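Cobalamin biosynthesis protein CobN (PDB 7C6O) probably serves as the large catalytic subunit of the cobaltochelatase that inserts cobalt into the corrin ring during cobalamin biosynthesis. Local coordinates at residues R511-N516 and T1027-F1032. Numbering follows the deposited sequence. Where two conformers were deposited one is given.
Sequences RGFGEN and TAWGGF
W1029 and F513 reach toward each other from opposite directions and join two parts of the CobN fold through one buried aromatic pair: the C-terminal part of helix 1019-1030, which leads into strand 1032-1034 of the mixed sheet that contains strand 995-997, and the loop between strand 503-507 and helix 517-522, attached to a different sheet. The two backbones stay well apart, 13.2 Å between W1029 CA and F513 CA, and the rings span that distance.

Along the helical side, T1027 faces helix 1044-1051, where it packs on I1044 and M1047, and its OG1 is hydrogen-bonded to A1023 O one turn back. W1029 carries the contact. Its CG lies anti to the carbonyl carbon (chi1 -71°), which directs the side chain toward the loop, and chi2 of 59° turns the benzo end of the indole forward. There CH2 comes to 3.5 Å from F513 CZ, and CZ2 lies 3.7 Å from F513 CE1. The phenyl ring and the six-membered ring of the indole form an oblique aromatic pair, with centroids 5.2 Å apart and planes inclined at 46°. At the pyrrole end, NE1 is hydrogen-bonded to I520 O, which helps to hold the rotation of the indole and ties it to helix 517-522; F513 packs on A519 and I520 of that helix, and Q1009 touches both aromatic side chains. Beyond W1029 the chain turns: G1031 N makes a weak hydrogen bond to T1027 O, and G1031 centres an inverse gamma turn, closed by a weak hydrogen bond from F1032 N to G1030 O. F1032 then pairs with G997 through the backbone. The contact itself stays at the ends of the two rings, where W1029 CH2 also lies 3.8 Å from F513 CE2.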
loop_
_atom_site.group_PDB
_atom_site.type_symbol
_atom_site.label_atom_id
_atom_site.label_comp_id
_atom_site.label_asym_id
_atom_site.label_seq_id
_atom_site.Cartn_x
_atom_site.Cartn_y
_atom_site.Cartn_z
ATOM N N ARG A 511 9.490 -17.413 -7.531
ATOM C CA ARG A 511 8.340 -17.026 -8.340
ATOM C C ARG A 511 8.259 -17.847 -9.623
ATOM O O ARG A 511 7.163 -18.198 -10.078
ATOM C CB ARG A 511 8.430 -15.531 -8.645
ATOM C CG ARG A 511 7.342 -14.988 -9.534
ATOM C CD ARG A 511 6.040 -14.779 -8.787
ATOM N NE ARG A 511 5.065 -14.144 -9.664
ATOM C CZ ARG A 511 4.365 -14.795 -10.585
ATOM N NH1 ARG A 511 4.526 -16.103 -10.742
ATOM N NH2 ARG A 511 3.506 -14.139 -11.353
ATOM N N GLY A 512 9.404 -18.155 -10.224
ATOM C CA GLY A 512 9.456 -19.001 -11.405
ATOM C C GLY A 512 10.030 -18.360 -12.654
ATOM O O GLY A 512 10.192 -19.064 -13.662
ATOM N N PHE A 513 10.349 -17.062 -12.653
ATOM C CA PHE A 513 10.860 -16.433 -13.867
ATOM C C PHE A 513 12.298 -16.829 -14.173
ATOM O O PHE A 513 12.718 -16.738 -15.331
ATOM C CB PHE A 513 10.745 -14.913 -13.766
ATOM C CG PHE A 513 9.337 -14.410 -13.872
ATOM C CD1 PHE A 513 8.691 -14.384 -15.098
ATOM C CD2 PHE A 513 8.657 -13.967 -12.750
ATOM C CE1 PHE A 513 7.391 -13.925 -15.203
ATOM C CE2 PHE A 513 7.357 -13.509 -12.847
ATOM C CZ PHE A 513 6.722 -13.489 -14.076
ATOM N N GLY A 514 13.062 -17.264 -13.169
ATOM C CA GLY A 514 14.386 -17.794 -13.445
ATOM C C GLY A 514 14.342 -19.118 -14.179
ATOM O O GLY A 514 15.247 -19.432 -14.958
ATOM N N GLU A 515 13.292 -19.909 -13.947
ATOM C CA GLU A 515 13.129 -21.194 -14.615
ATOM C C GLU A 515 12.660 -21.049 -16.058
ATOM O O GLU A 515 12.815 -21.988 -16.846
ATOM C CB GLU A 515 12.141 -22.059 -13.825
ATOM C CG GLU A 515 12.053 -23.514 -14.264
ATOM C CD GLU A 515 13.386 -24.231 -14.183
ATOM O OE1 GLU A 515 13.718 -24.976 -15.130
ATOM O OE2 GLU A 515 14.103 -24.046 -13.178
ATOM N N ASN A 516 12.091 -19.900 -16.422
ATOM C CA ASN A 516 11.587 -19.681 -17.778
ATOM C C ASN A 516 11.801 -18.227 -18.164
ATOM O O ASN A 516 10.947 -17.367 -17.909
ATOM C CB ASN A 516 10.111 -20.059 -17.894
ATOM N N THR A 1027 7.154 -3.255 -22.247
ATOM C CA THR A 1027 5.850 -3.165 -22.895
ATOM C C THR A 1027 5.001 -4.403 -22.631
ATOM O O THR A 1027 3.771 -4.304 -22.553
ATOM C CB THR A 1027 6.038 -2.947 -24.397
ATOM O OG1 THR A 1027 6.895 -1.816 -24.604
ATOM C CG2 THR A 1027 4.706 -2.688 -25.080
ATOM N N ALA A 1028 5.631 -5.570 -22.480
ATOM C CA ALA A 1028 4.871 -6.781 -22.184
ATOM C C ALA A 1028 4.253 -6.731 -20.794
ATOM O O ALA A 1028 3.208 -7.350 -20.559
ATOM C CB ALA A 1028 5.767 -8.011 -22.315
ATOM N N TRP A 1029 4.878 -6.011 -19.865
ATOM C CA TRP A 1029 4.383 -5.923 -18.499
ATOM C C TRP A 1029 3.551 -4.677 -18.235
ATOM O O TRP A 1029 2.770 -4.672 -17.278
ATOM C CB TRP A 1029 5.555 -5.957 -17.506
ATOM C CG TRP A 1029 6.226 -7.298 -17.389
ATOM C CD1 TRP A 1029 6.823 -8.008 -18.391
ATOM C CD2 TRP A 1029 6.383 -8.077 -16.198
ATOM N NE1 TRP A 1029 7.335 -9.182 -17.898
ATOM C CE2 TRP A 1029 7.082 -9.249 -16.555
ATOM C CE3 TRP A 1029 6.005 -7.897 -14.863
ATOM C CZ2 TRP A 1029 7.403 -10.240 -15.627
ATOM C CZ3 TRP A 1029 6.330 -8.879 -13.942
ATOM C CH2 TRP A 1029 7.021 -10.037 -14.329
ATOM N N GLY A 1030 3.683 -3.634 -19.053
ATOM C CA GLY A 1030 3.006 -2.381 -18.772
ATOM C C GLY A 1030 2.265 -1.753 -19.937
ATOM O O GLY A 1030 1.821 -0.605 -19.842
ATOM N N GLY A 1031 2.109 -2.491 -21.034
ATOM C CA GLY A 1031 1.428 -1.963 -22.202
ATOM C C GLY A 1031 -0.077 -2.136 -22.153
ATOM O O GLY A 1031 -0.681 -2.656 -23.096
ATOM N N PHE A 1032 -0.695 -1.686 -21.064
ATOM C CA PHE A 1032 -2.118 -1.888 -20.818
ATOM C C PHE A 1032 -2.733 -0.584 -20.335
ATOM O O PHE A 1032 -2.194 0.065 -19.434
ATOM C CB PHE A 1032 -2.324 -3.017 -19.802
ATOM C CG PHE A 1032 -1.696 -4.310 -20.229
ATOM C CD1 PHE A 1032 -0.376 -4.592 -19.913
ATOM C CD2 PHE A 1032 -2.409 -5.221 -20.994
ATOM C CE1 PHE A 1032 0.214 -5.770 -20.333
ATOM C CE2 PHE A 1032 -1.824 -6.402 -21.416
ATOM C CZ PHE A 1032 -0.513 -6.676 -21.085
#